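Local coordinates for putative secreted cellulose binding protein (Streptomyces coelicolor, PDB 4OY7) that cleaves cellulose oxidatively through a copper ion, this chain being the monooxygenase domain of a longer secreted protein, and probably releases oxidised cello-oligosaccharides, at residues A[8-13]-A[87-92]; A[37-42]-A[76-81]; A[100-105]-A[158-163]; A[116-121]-A[168-173]. All blocks are in the same frame, centred on the assembly; numbering follows the deposited sequence.

Contact 1. Residues A[8-13]-A[87-92]; sequences GSRTYL and SDWPRT
The guanidinium of Arg-10 lies flat on the indole of Trp-89, and this stack is the tightly packed half of the contact between residues 8-13 and 87-92. The two planes differ by only 10°. CZ of Arg-10 comes to 3.4 Å from NE1 of Trp-89, over the face of the five-membered ring, which makes the stack a cation-pi interaction as well. With CG anti to the carbonyl carbon (chi1 -71°) and the chain extended from CG to NE, the aliphatic part of Arg-10 also passes over the indole, and its CD makes a CH-pi contact 3.8 Å from the centroid of the six-membered ring of Trp-89. Outside partners fix how both groups are turned: Arg-10 NE forms a salt bridge with Asp-190 OD1, Arg-10 NH1 bonds to Tyr-82 O, and Trp-89 NE1 bonds to Ala-84 O.

The other half is looser and wetter. CD1 of Leu-13 meets CB of Pro-90 at 4.0 Å as the two side chains run past one another head to tail. Farther along, Gly-8 N and Thr-92 OG1 stay 3.8 Å apart, and two waters link the segments here. One accepts from Thr-92 OG1 and donates to Gly-8 O; the second accepts from Gly-8 N at 3.0 Å and donates to Thr-92 OG1.

Around this junction, helix 30-39 packs against Trp-89 and Pro-90 through Ala-31 and Cys-32, while strand 184-193 bonds through its backbone to Arg-10, at the start of helix 10-18, and to Thr-92, where strand 92-94 begins.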
loop_
_atom_site.group_PDB
_atom_site.type_symbol
_atom_site.label_atom_id
_atom_site.label_comp_id
_atom_site.label_asym_id
_atom_site.label_seq_id
_atom_site.Cartn_x
_atom_site.Cartn_y
_atom_site.Cartn_z
ATOM N N GLY A 8 2.252 -0.802 6.731
ATOM C CA GLY A 8 1.649 -1.842 5.938
ATOM C C GLY A 8 0.513 -1.328 5.113
ATOM O O GLY A 8 -0.216 -0.440 5.530
ATOM N N SER A 9 0.360 -1.911 3.933
ATOM C CA SER A 9 -0.693 -1.553 3.011
ATOM C C SER A 9 -2.028 -2.130 3.499
ATOM O O SER A 9 -2.060 -2.942 4.434
ATOM C CB SER A 9 -0.353 -2.100 1.629
ATOM O OG SER A 9 -0.601 -3.492 1.579
ATOM N N ARG A 10 -3.129 -1.691 2.891
ATOM C CA ARG A 10 -4.463 -2.173 3.314
ATOM C C ARG A 10 -4.601 -3.685 3.196
ATOM O O ARG A 10 -5.079 -4.352 4.130
ATOM C CB ARG A 10 -5.559 -1.488 2.515
ATOM C CG ARG A 10 -5.718 -0.026 2.880
ATOM C CD ARG A 10 -6.792 0.706 2.090
ATOM N NE ARG A 10 -6.969 2.016 2.703
ATOM C CZ ARG A 10 -7.728 2.989 2.237
ATOM N NH1 ARG A 10 -8.409 2.819 1.107
ATOM N NH2 ARG A 10 -7.794 4.143 2.899
ATOM N N THR A 11 -4.213 -4.228 2.051
ATOM C CA THR A 11 -4.324 -5.674 1.887
ATOM C C THR A 11 -3.409 -6.445 2.853
ATOM O O THR A 11 -3.765 -7.508 3.343
ATOM C CB THR A 11 -4.075 -6.153 0.458
ATOM O OG1 THR A 11 -2.778 -5.734 0.012
ATOM C CG2 THR A 11 -5.185 -5.663 -0.485
ATOM N N TYR A 12 -2.226 -5.909 3.124
ATOM C CA TYR A 12 -1.298 -6.584 4.011
ATOM C C TYR A 12 -1.792 -6.552 5.450
ATOM O O TYR A 12 -1.845 -7.554 6.107
ATOM C CB TYR A 12 0.111 -5.984 3.888
ATOM C CG TYR A 12 1.112 -6.660 4.780
ATOM C CD1 TYR A 12 1.462 -7.996 4.586
ATOM C CD2 TYR A 12 1.680 -5.981 5.858
ATOM C CE1 TYR A 12 2.393 -8.628 5.409
ATOM C CE2 TYR A 12 2.604 -6.607 6.672
ATOM C CZ TYR A 12 2.946 -7.926 6.463
ATOM O OH TYR A 12 3.876 -8.537 7.323
ATOM N N LEU A 13 -2.181 -5.380 5.924
ATOM C CA LEU A 13 -2.691 -5.292 7.296
ATOM C C LEU A 13 -3.978 -6.073 7.454
ATOM O O LEU A 13 -4.224 -6.627 8.505
ATOM C CB LEU A 13 -2.886 -3.855 7.738
ATOM C CG LEU A 13 -1.616 -3.009 7.880
ATOM C CD1 LEU A 13 -1.920 -1.631 8.430
ATOM C CD2 LEU A 13 -0.557 -3.695 8.740
ATOM N N SER A 87 -12.546 5.763 7.387
ATOM C CA SER A 87 -11.535 6.153 8.371
ATOM C C SER A 87 -11.205 5.052 9.377
ATOM O O SER A 87 -10.388 5.274 10.284
ATOM C CB SER A 87 -12.024 7.384 9.116
ATOM O OG SER A 87 -13.167 7.103 9.889
ATOM N N ASP A 88 -11.815 3.884 9.223
ATOM C CA ASP A 88 -11.689 2.802 10.214
ATOM C C ASP A 88 -10.777 1.648 9.747
ATOM O O ASP A 88 -10.730 0.621 10.419
ATOM C CB ASP A 88 -13.067 2.306 10.719
ATOM C CG ASP A 88 -13.974 1.765 9.606
ATOM O OD1 ASP A 88 -13.658 1.955 8.406
ATOM O OD2 ASP A 88 -14.971 1.085 9.952
ATOM N N TRP A 89 -10.045 1.815 8.650
ATOM C CA TRP A 89 -9.050 0.837 8.239
ATOM C C TRP A 89 -7.971 0.719 9.324
ATOM O O TRP A 89 -7.795 1.650 10.128
ATOM C CB TRP A 89 -8.361 1.268 6.948
ATOM C CG TRP A 89 -9.163 1.206 5.691
ATOM C CD1 TRP A 89 -9.789 2.248 5.048
ATOM C CD2 TRP A 89 -9.386 0.052 4.869
ATOM N NE1 TRP A 89 -10.386 1.809 3.903
ATOM C CE2 TRP A 89 -10.184 0.462 3.775
ATOM C CE3 TRP A 89 -9.036 -1.294 4.977
ATOM C CZ2 TRP A 89 -10.571 -0.425 2.747
ATOM C CZ3 TRP A 89 -9.427 -2.165 3.978
ATOM C CH2 TRP A 89 -10.234 -1.734 2.881
ATOM N N PRO A 90 -7.279 -0.427 9.388
ATOM C CA PRO A 90 -6.131 -0.498 10.276
ATOM C C PRO A 90 -5.104 0.538 9.893
ATOM O O PRO A 90 -4.995 0.858 8.737
ATOM C CB PRO A 90 -5.573 -1.908 10.018
ATOM C CG PRO A 90 -6.678 -2.669 9.407
ATOM C CD PRO A 90 -7.465 -1.666 8.624
ATOM N N ARG A 91 -4.340 1.055 10.844
ATOM C CA ARG A 91 -3.370 2.069 10.500
ATOM C C ARG A 91 -2.123 1.966 11.354
ATOM O O ARG A 91 -2.137 1.427 12.459
ATOM C CB ARG A 91 -3.953 3.478 10.612
ATOM C CG ARG A 91 -4.283 3.989 12.016
ATOM C CD ARG A 91 -5.098 5.295 12.005
ATOM N NE ARG A 91 -6.323 5.071 11.241
ATOM C CZ ARG A 91 -6.539 5.479 9.991
ATOM N NH1 ARG A 91 -7.643 5.091 9.371
ATOM N NH2 ARG A 91 -5.685 6.266 9.343
ATOM N N THR A 92 -1.065 2.550 10.828
ATOM C CA THR A 92 0.215 2.633 11.502
ATOM C C THR A 92 0.375 4.019 12.127
ATOM O O THR A 92 0.181 5.037 11.461
ATOM C CB THR A 92 1.354 2.382 10.517
ATOM O OG1 THR A 92 1.170 1.103 9.889
ATOM C CG2 THR A 92 2.718 2.372 11.243
HETATM O O HOH W 1 -0.009 1.440 7.486
HETATM O O HOH W 2 2.691 -1.342 9.605
#

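Contact 2. Residues A[37-42]-A[76-81]; sequences DQSGAT and PYDFSA
Ser-39 and Asp-78 bring their CA atoms to 5.5 Å where the end of helix 30-39 meets a loop running roughly the opposite way, the end-to-end directions of 38-42 and 77-81 being 148° apart; Gly-40, with positive phi, turns the chain out of the helix. The organising motif is an Asx turn, in which Asp-78 OD1 accepts from Ser-80 N at 2.9 Å, nearly along the C-O axis. Ser-39 OG approaches the same oxygen from above the carboxylate plane and donates to Asp-78 OD1 at 2.7 Å. The hydroxyl works in both directions, since Ala-81 N donates to Ser-39 OG at 3.1 Å. Its place follows from chi1 of -72°, which sets OG anti to the carbonyl carbon. With an alanine here, the amide of Ala-81 would probably lose this acceptor and Asp-78 OD1 one of its donors.

At the outer end, CG2 of Thr-42 meets CD1 of Tyr-77 obliquely at 3.5 Å. This end lies nearest the copper site: the side chain of Tyr-77 is about 6 Å from that of the copper ligand His-1. Two waters bridge the segments, one joining Gln-38 NE2 to Asp-78 OD2, another donating to Ser-39 O at 2.8 Å and to Asp-78 O at 2.9 Å.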
loop_
_atom_site.group_PDB
_atom_site.type_symbol
_atom_site.label_atom_id
_atom_site.label_comp_id
_atom_site.label_asym_id
_atom_site.label_seq_id
_atom_site.Cartn_x
_atom_site.Cartn_y
_atom_site.Cartn_z
ATOM N N ASP A 37 -16.053 -9.105 2.623
ATOM C CA ASP A 37 -17.424 -9.383 2.193
ATOM C C ASP A 37 -17.670 -8.884 0.757
ATOM O O ASP A 37 -18.370 -9.546 -0.029
ATOM C CB ASP A 37 -18.430 -8.752 3.162
ATOM C CG ASP A 37 -18.450 -9.427 4.539
ATOM O OD1 ASP A 37 -18.933 -8.792 5.515
ATOM O OD2 ASP A 37 -18.009 -10.596 4.661
ATOM N N GLN A 38 -17.098 -7.744 0.395
ATOM C CA GLN A 38 -17.263 -7.274 -0.976
ATOM C C GLN A 38 -16.354 -7.962 -2.001
ATOM O O GLN A 38 -16.832 -8.557 -2.962
ATOM C CB GLN A 38 -17.078 -5.776 -1.081
ATOM C CG GLN A 38 -17.101 -5.368 -2.546
ATOM C CD GLN A 38 -16.993 -3.889 -2.787
ATOM O OE1 GLN A 38 -17.495 -3.085 -2.009
ATOM N NE2 GLN A 38 -16.353 -3.522 -3.903
ATOM N N SER A 39 -15.045 -7.893 -1.807
ATOM C CA SER A 39 -14.126 -8.339 -2.861
ATOM C C SER A 39 -13.633 -9.775 -2.725
ATOM O O SER A 39 -13.071 -10.321 -3.675
ATOM C CB SER A 39 -12.950 -7.371 -2.975
ATOM O OG SER A 39 -13.358 -6.146 -3.549
ATOM N N GLY A 40 -13.870 -10.414 -1.586
ATOM C CA GLY A 40 -13.553 -11.834 -1.433
ATOM C C GLY A 40 -12.204 -12.164 -0.838
ATOM O O GLY A 40 -11.281 -11.339 -0.824
ATOM N N ALA A 41 -12.087 -13.405 -0.381
ATOM C CA ALA A 41 -10.904 -13.916 0.316
ATOM C C ALA A 41 -9.670 -13.959 -0.586
ATOM O O ALA A 41 -8.536 -13.877 -0.082
ATOM C CB ALA A 41 -11.202 -15.307 0.876
ATOM N N THR A 42 -9.892 -14.126 -1.887
ATOM C CA THR A 42 -8.810 -14.222 -2.869
ATOM C C THR A 42 -7.847 -13.031 -2.775
ATOM O O THR A 42 -6.635 -13.181 -2.944
ATOM C CB THR A 42 -9.393 -14.336 -4.294
ATOM O OG1 THR A 42 -10.198 -15.515 -4.370
ATOM C CG2 THR A 42 -8.289 -14.379 -5.372
ATOM N N PRO A 76 -5.356 -8.968 -11.864
ATOM C CA PRO A 76 -6.067 -10.234 -12.059
ATOM C C PRO A 76 -7.142 -10.554 -11.010
ATOM O O PRO A 76 -7.825 -11.570 -11.159
ATOM C CB PRO A 76 -4.951 -11.285 -11.934
ATOM C CG PRO A 76 -3.663 -10.546 -12.011
ATOM C CD PRO A 76 -3.946 -9.164 -11.510
ATOM N N TYR A 77 -7.240 -9.744 -9.954
ATOM C CA TYR A 77 -8.104 -10.001 -8.813
ATOM C C TYR A 77 -8.966 -8.790 -8.489
ATOM O O TYR A 77 -8.673 -7.657 -8.910
ATOM C CB TYR A 77 -7.263 -10.367 -7.576
ATOM C CG TYR A 77 -6.316 -11.494 -7.837
ATOM C CD1 TYR A 77 -6.809 -12.778 -8.105
ATOM C CD2 TYR A 77 -4.949 -11.297 -7.867
ATOM C CE1 TYR A 77 -5.956 -13.823 -8.378
ATOM C CE2 TYR A 77 -4.075 -12.334 -8.178
ATOM C CZ TYR A 77 -4.602 -13.599 -8.412
ATOM O OH TYR A 77 -3.768 -14.644 -8.694
ATOM N N ASP A 78 -9.994 -9.022 -7.685
ATOM C CA ASP A 78 -10.885 -7.958 -7.255
ATOM C C ASP A 78 -10.303 -7.341 -5.995
ATOM O O ASP A 78 -10.312 -7.973 -4.949
ATOM C CB ASP A 78 -12.285 -8.511 -6.982
ATOM C CG ASP A 78 -13.270 -7.441 -6.541
ATOM O OD1 ASP A 78 -12.864 -6.300 -6.192
ATOM O OD2 ASP A 78 -14.473 -7.734 -6.533
ATOM N N PHE A 79 -9.742 -6.139 -6.124
ATOM C CA PHE A 79 -9.223 -5.369 -4.983
ATOM C C PHE A 79 -10.026 -4.099 -4.819
ATOM O O PHE A 79 -9.633 -3.200 -4.076
ATOM C CB PHE A 79 -7.746 -4.978 -5.206
ATOM C CG PHE A 79 -6.784 -6.123 -5.094
ATOM C CD1 PHE A 79 -6.558 -6.772 -3.879
ATOM C CD2 PHE A 79 -6.081 -6.548 -6.217
ATOM C CE1 PHE A 79 -5.673 -7.844 -3.802
ATOM C CE2 PHE A 79 -5.212 -7.617 -6.151
ATOM C CZ PHE A 79 -4.995 -8.263 -4.944
ATOM N N SER A 80 -11.186 -4.045 -5.458
ATOM C CA SER A 80 -11.985 -2.818 -5.513
ATOM C C SER A 80 -12.364 -2.283 -4.127
ATOM O O SER A 80 -12.374 -1.063 -3.914
ATOM C CB SER A 80 -13.233 -3.028 -6.387
ATOM O OG SER A 80 -13.987 -1.830 -6.538
ATOM N N ALA A 81 -12.636 -3.188 -3.198
ATOM C CA ALA A 81 -13.043 -2.797 -1.837
ATOM C C ALA A 81 -11.983 -2.035 -1.058
ATOM O O ALA A 81 -12.318 -1.297 -0.134
ATOM C CB ALA A 81 -13.512 -4.009 -1.021
HETATM O O HOH W 3 -16.459 -6.041 -5.943
HETATM O O HOH W 4 -10.463 -10.869 -4.462
#

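Contact 3. Residues A[100-105]-A[158-163]; sequences IPVEYS and WDLALP
Over one face of the Trp-158 indole lies CG1 of Val-102, 3.4 Å above the plane and displaced from the ring centre, in a CH-pi contact with the six-membered ring; CB of Tyr-104 comes to the same indole obliquely, 3.9 Å from its CZ3. The setting is an antiparallel strand pair, 99-105 with 155-161, in one sheet of the immunoglobulin-like beta-sandwich of the lytic polysaccharide monooxygenases. Trp-158 holds CG between its backbone N and carbonyl carbon (chi1 67°), which turns the ring's face to Val-102. Its NE1 bonds to Gln-138 OE1 outside the pair, and its ring also meets that of Phe-114.

Ile-100 with Leu-160 and Val-102 with Trp-158 are hydrogen-bonded pairs, each closed by two backbone bonds. The straightest at the acceptor runs from Val-102 N to Trp-158 O, 2.7 Å long. Pro-101, lacking an N-H, falls opposite Asp-159 in the non-hydrogen-bonded pair between them. Segments 100-105 and 158-161 run 130° apart in direction.

Beside Trp-158, CG2 of Val-102 also reaches Leu-160 CB at 3.6 Å. Farther along, Ile-100 and Leu-162 cross at about a right angle, with Ile-100 CG2 pressed to 3.4 Å from Leu-162 CD1, closer than two methyl carbons normally come.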
loop_
_atom_site.group_PDB
_atom_site.type_symbol
_atom_site.label_atom_id
_atom_site.label_comp_id
_atom_site.label_asym_id
_atom_site.label_seq_id
_atom_site.Cartn_x
_atom_site.Cartn_y
_atom_site.Cartn_z
ATOM N N ILE A 100 11.912 6.681 9.509
ATOM C CA ILE A 100 11.355 5.351 9.817
ATOM C C ILE A 100 11.901 4.310 8.861
ATOM O O ILE A 100 12.241 4.619 7.725
ATOM C CB ILE A 100 9.797 5.349 9.784
ATOM C CG1 ILE A 100 9.239 5.685 8.388
ATOM C CG2 ILE A 100 9.231 6.296 10.845
ATOM C CD1 ILE A 100 7.816 5.211 8.165
ATOM N N PRO A 101 12.009 3.058 9.320
ATOM C CA PRO A 101 12.433 1.993 8.406
ATOM C C PRO A 101 11.238 1.474 7.613
ATOM O O PRO A 101 10.312 0.917 8.203
ATOM C CB PRO A 101 12.949 0.905 9.346
ATOM C CG PRO A 101 12.230 1.129 10.637
ATOM C CD PRO A 101 11.926 2.604 10.719
ATOM N N VAL A 102 11.299 1.575 6.299
ATOM C CA VAL A 102 10.211 1.127 5.410
ATOM C C VAL A 102 10.530 -0.287 4.920
ATOM O O VAL A 102 11.695 -0.594 4.695
ATOM C CB VAL A 102 10.040 2.088 4.208
ATOM C CG1 VAL A 102 9.060 1.525 3.163
ATOM C CG2 VAL A 102 9.603 3.475 4.677
ATOM N N GLU A 103 9.497 -1.141 4.836
ATOM C CA GLU A 103 9.612 -2.526 4.363
ATOM C C GLU A 103 8.587 -2.745 3.288
ATOM O O GLU A 103 7.450 -2.315 3.461
ATOM C CB GLU A 103 9.381 -3.518 5.518
ATOM C CG GLU A 103 10.474 -3.371 6.560
ATOM C CD GLU A 103 10.627 -4.526 7.554
ATOM O OE1 GLU A 103 10.001 -5.587 7.426
ATOM O OE2 GLU A 103 11.400 -4.365 8.499
ATOM N N TYR A 104 9.006 -3.294 2.150
ATOM C CA TYR A 104 8.097 -3.579 1.053
ATOM C C TYR A 104 8.292 -5.022 0.629
ATOM O O TYR A 104 9.433 -5.468 0.484
ATOM C CB TYR A 104 8.359 -2.622 -0.107
ATOM C CG TYR A 104 7.274 -2.552 -1.162
ATOM C CD1 TYR A 104 7.103 -3.598 -2.067
ATOM C CD2 TYR A 104 6.462 -1.434 -1.299
ATOM C CE1 TYR A 104 6.126 -3.555 -3.035
ATOM C CE2 TYR A 104 5.511 -1.367 -2.283
ATOM C CZ TYR A 104 5.332 -2.440 -3.142
ATOM O OH TYR A 104 4.373 -2.385 -4.121
ATOM N N SER A 105 7.201 -5.785 0.516
ATOM C CA SER A 105 7.300 -7.209 0.230
ATOM C C SER A 105 8.093 -7.504 -1.027
ATOM O O SER A 105 7.906 -6.866 -2.024
ATOM C CB SER A 105 5.901 -7.818 0.078
ATOM O OG SER A 105 5.958 -9.153 -0.392
ATOM N N TRP A 158 14.325 0.329 3.136
ATOM C CA TRP A 158 14.927 1.659 3.021
ATOM C C TRP A 158 14.415 2.577 4.120
ATOM O O TRP A 158 13.483 2.229 4.832
ATOM C CB TRP A 158 14.662 2.278 1.659
ATOM C CG TRP A 158 13.239 2.641 1.323
ATOM C CD1 TRP A 158 12.620 3.839 1.576
ATOM C CD2 TRP A 158 12.263 1.827 0.642
ATOM N NE1 TRP A 158 11.330 3.826 1.085
ATOM C CE2 TRP A 158 11.089 2.610 0.503
ATOM C CE3 TRP A 158 12.288 0.520 0.101
ATOM C CZ2 TRP A 158 9.948 2.137 -0.128
ATOM C CZ3 TRP A 158 11.147 0.040 -0.535
ATOM C CH2 TRP A 158 9.988 0.857 -0.652
ATOM N N ASP A 159 15.047 3.735 4.276
ATOM C CA ASP A 159 14.621 4.703 5.283
ATOM C C ASP A 159 13.775 5.796 4.630
ATOM O O ASP A 159 14.066 6.194 3.501
ATOM C CB ASP A 159 15.829 5.378 5.933
ATOM C CG ASP A 159 16.693 4.424 6.731
ATOM O OD1 ASP A 159 16.132 3.565 7.445
ATOM O OD2 ASP A 159 17.940 4.590 6.687
ATOM N N LEU A 160 12.763 6.285 5.356
ATOM C CA LEU A 160 11.959 7.446 4.960
ATOM C C LEU A 160 11.920 8.513 6.066
ATOM O O LEU A 160 11.458 8.225 7.175
ATOM C CB LEU A 160 10.527 7.000 4.636
ATOM C CG LEU A 160 9.468 8.091 4.393
ATOM C CD1 LEU A 160 9.877 9.023 3.246
ATOM C CD2 LEU A 160 8.097 7.428 4.202
ATOM N N ALA A 161 12.363 9.734 5.744
ATOM C CA ALA A 161 12.312 10.873 6.668
ATOM C C ALA A 161 10.947 11.510 6.539
ATOM O O ALA A 161 10.637 12.090 5.499
ATOM C CB ALA A 161 13.407 11.882 6.333
ATOM N N LEU A 162 10.099 11.337 7.545
ATOM C CA LEU A 162 8.713 11.781 7.458
ATOM C C LEU A 162 8.675 13.300 7.636
ATOM O O LEU A 162 9.325 13.831 8.530
ATOM C CB LEU A 162 7.863 11.108 8.541
ATOM C CG LEU A 162 7.776 9.577 8.433
ATOM C CD1 LEU A 162 7.389 8.956 9.769
ATOM C CD2 LEU A 162 6.782 9.212 7.326
ATOM N N PRO A 163 7.901 14.004 6.803
ATOM C CA PRO A 163 7.802 15.455 6.974
ATOM C C PRO A 163 7.357 15.851 8.386
ATOM O O PRO A 163 6.589 15.113 9.026
ATOM C CB PRO A 163 6.724 15.860 5.956
ATOM C CG PRO A 163 6.638 14.763 5.000
ATOM C CD PRO A 163 7.058 13.516 5.699
#

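Contact 4. Residues A[116-121]-A[168-173]; sequences VYLTKP and GDALIF
Tyr-117 N donates to Phe-173 O at 2.8 Å, the shortest polar bond of this contact. The same oxygen lies at the edge of the Tyr-117 ring, near its plane, with Tyr-117 CD1 3.4 Å from Phe-173 O. Phe-173 N returns a bond to Tyr-117 O, completing a hydrogen-bonded pair. The two aromatic side chains project from the sheet alongside each other, their rings oblique at 39°, and Phe-173 CD2 sits 3.4 Å from Tyr-117 CD1. Trp-131, outside the pair, meets the Phe-173 ring almost at a right angle.

Strands 112-119 and 168-178 are antiparallel neighbours in the mixed sheet of the beta-sandwich, with segments 116-119 and 168-173 at 163° in direction; strand 134-141 flanks the former strand and strand 184-193 the latter. On the face opposite the aromatic pair, Leu-118 CD1 packs 3.8 Å from Ile-172 CG1 and also touches Ala-170 CB.

At the end of strand 112-119, a side chain takes over a bond that a carbonyl would usually accept. Thr-119 N still donates to Leu-171 O at 3.1 Å, but Leu-171 N donates to Thr-119 OG1 at 2.9 Å, because chi1 of 56° sets OG1 between the backbone N and the carbonyl carbon. A valine in its place would probably leave the buried amide of Leu-171 without its acceptor. The carbonyl of Thr-119 instead accepts from Arg-166 NH2, while CG2 of Thr-119 packs 3.9 Å from Leu-171 CB.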
loop_
_atom_site.group_PDB
_atom_site.type_symbol
_atom_site.label_atom_id
_atom_site.label_comp_id
_atom_site.label_asym_id
_atom_site.label_seq_id
_atom_site.Cartn_x
_atom_site.Cartn_y
_atom_site.Cartn_z
ATOM N N VAL A 116 7.207 7.016 -3.769
ATOM C CA VAL A 116 6.529 7.119 -2.480
ATOM C C VAL A 116 5.856 8.492 -2.348
ATOM O O VAL A 116 6.513 9.528 -2.461
ATOM C CB VAL A 116 7.516 6.888 -1.320
ATOM C CG1 VAL A 116 6.802 7.022 0.027
ATOM C CG2 VAL A 116 8.249 5.531 -1.448
ATOM N N TYR A 117 4.555 8.474 -2.070
ATOM C CA TYR A 117 3.709 9.679 -1.978
ATOM C C TYR A 117 2.963 9.799 -0.659
ATOM O O TYR A 117 2.561 8.800 -0.066
ATOM C CB TYR A 117 2.660 9.716 -3.097
ATOM C CG TYR A 117 3.138 9.522 -4.521
ATOM C CD1 TYR A 117 3.496 8.270 -4.999
ATOM C CD2 TYR A 117 3.143 10.574 -5.400
ATOM C CE1 TYR A 117 3.889 8.093 -6.328
ATOM C CE2 TYR A 117 3.529 10.425 -6.725
ATOM C CZ TYR A 117 3.884 9.169 -7.196
ATOM O OH TYR A 117 4.288 9.063 -8.528
ATOM N N LEU A 118 2.711 11.030 -0.229
ATOM C CA LEU A 118 1.948 11.258 1.017
ATOM C C LEU A 118 0.802 12.210 0.736
ATOM O O LEU A 118 0.965 13.186 0.034
ATOM C CB LEU A 118 2.852 11.856 2.072
ATOM C CG LEU A 118 2.276 12.167 3.448
ATOM C CD1 LEU A 118 1.848 10.896 4.187
ATOM C CD2 LEU A 118 3.319 12.937 4.242
ATOM N N THR A 119 -0.361 11.886 1.274
ATOM C CA THR A 119 -1.515 12.742 1.161
ATOM C C THR A 119 -1.216 14.088 1.796
ATOM O O THR A 119 -0.566 14.196 2.827
ATOM C CB THR A 119 -2.790 12.109 1.753
ATOM O OG1 THR A 119 -2.568 11.730 3.126
ATOM C CG2 THR A 119 -3.216 10.924 0.909
ATOM N N LYS A 120 -1.731 15.110 1.134
ATOM C CA LYS A 120 -1.512 16.500 1.550
ATOM C C LYS A 120 -2.188 16.827 2.867
ATOM O O LYS A 120 -3.200 16.228 3.244
ATOM C CB LYS A 120 -2.024 17.439 0.474
ATOM C CG LYS A 120 -1.254 17.344 -0.821
ATOM C CD LYS A 120 -1.844 18.253 -1.877
ATOM C CE LYS A 120 -1.126 18.097 -3.208
ATOM N NZ LYS A 120 -1.770 18.847 -4.323
ATOM N N PRO A 121 -1.647 17.826 3.572
ATOM C CA PRO A 121 -2.307 18.269 4.778
ATOM C C PRO A 121 -3.769 18.618 4.492
ATOM O O PRO A 121 -4.077 19.262 3.466
ATOM C CB PRO A 121 -1.531 19.532 5.162
ATOM C CG PRO A 121 -0.227 19.394 4.489
ATOM C CD PRO A 121 -0.480 18.660 3.227
ATOM N N GLY A 168 -2.796 13.996 12.534
ATOM C CA GLY A 168 -3.995 13.295 12.114
ATOM C C GLY A 168 -3.740 12.259 11.033
ATOM O O GLY A 168 -2.597 11.862 10.758
ATOM N N ASP A 169 -4.826 11.792 10.428
ATOM C CA ASP A 169 -4.751 10.687 9.485
ATOM C C ASP A 169 -4.152 11.143 8.164
ATOM O O ASP A 169 -4.281 12.305 7.772
ATOM C CB ASP A 169 -6.157 10.127 9.199
ATOM C CG ASP A 169 -6.762 9.351 10.369
ATOM O OD1 ASP A 169 -6.016 8.879 11.252
ATOM O OD2 ASP A 169 -8.007 9.156 10.359
ATOM N N ALA A 170 -3.558 10.196 7.459
ATOM C CA ALA A 170 -2.979 10.430 6.138
ATOM C C ALA A 170 -2.883 9.065 5.462
ATOM O O ALA A 170 -3.231 8.058 6.047
ATOM C CB ALA A 170 -1.609 11.093 6.279
ATOM N N LEU A 171 -2.385 9.029 4.240
ATOM C CA LEU A 171 -2.141 7.757 3.572
ATOM C C LEU A 171 -0.828 7.868 2.793
ATOM O O LEU A 171 -0.512 8.915 2.214
ATOM C CB LEU A 171 -3.316 7.451 2.675
ATOM C CG LEU A 171 -3.294 6.208 1.808
ATOM C CD1 LEU A 171 -4.763 5.873 1.544
ATOM C CD2 LEU A 171 -2.530 6.453 0.516
ATOM N N ILE A 172 -0.044 6.802 2.806
ATOM C CA ILE A 172 1.161 6.714 1.977
ATOM C C ILE A 172 0.856 5.777 0.822
ATOM O O ILE A 172 0.548 4.605 1.031
ATOM C CB ILE A 172 2.381 6.204 2.784
ATOM C CG1 ILE A 172 2.805 7.260 3.818
ATOM C CG2 ILE A 172 3.563 5.890 1.883
ATOM C CD1 ILE A 172 3.717 6.732 4.897
ATOM N N PHE A 173 0.972 6.311 -0.387
ATOM C CA PHE A 173 0.759 5.549 -1.622
ATOM C C PHE A 173 2.100 5.302 -2.275
ATOM O O PHE A 173 2.940 6.226 -2.356
ATOM C CB PHE A 173 -0.105 6.335 -2.612
ATOM C CG PHE A 173 -0.057 5.794 -3.999
ATOM C CD1 PHE A 173 -0.653 4.566 -4.312
ATOM C CD2 PHE A 173 0.586 6.493 -5.004
ATOM C CE1 PHE A 173 -0.603 4.074 -5.600
ATOM C CE2 PHE A 173 0.652 5.979 -6.293
ATOM C CZ PHE A 173 0.091 4.750 -6.576
#

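How the contacts relate
Contacts 3 and 4 build the two sheets of one beta-sandwich. Their centres lie 13 Å apart and their segments alternate along the chain; they meet where Trp-158 and Pro-163 pack on Val-116 and Leu-118. Contacts 1 and 2 belong to the earlier, helix-bearing part of the chain, contact 2 falling between the two segments of contact 1. Their centres are 15 Å apart, joined by Trp-89 against Ala-81 and Thr-11 against Phe-79. Contact 1 also reaches contact 4, Arg-10 packing on Leu-171, and so ties the helices to the sandwich, whereas contact 2, across the chain's centre from contacts 3 and 4, belongs to the helix-and-loop region beside the copper site.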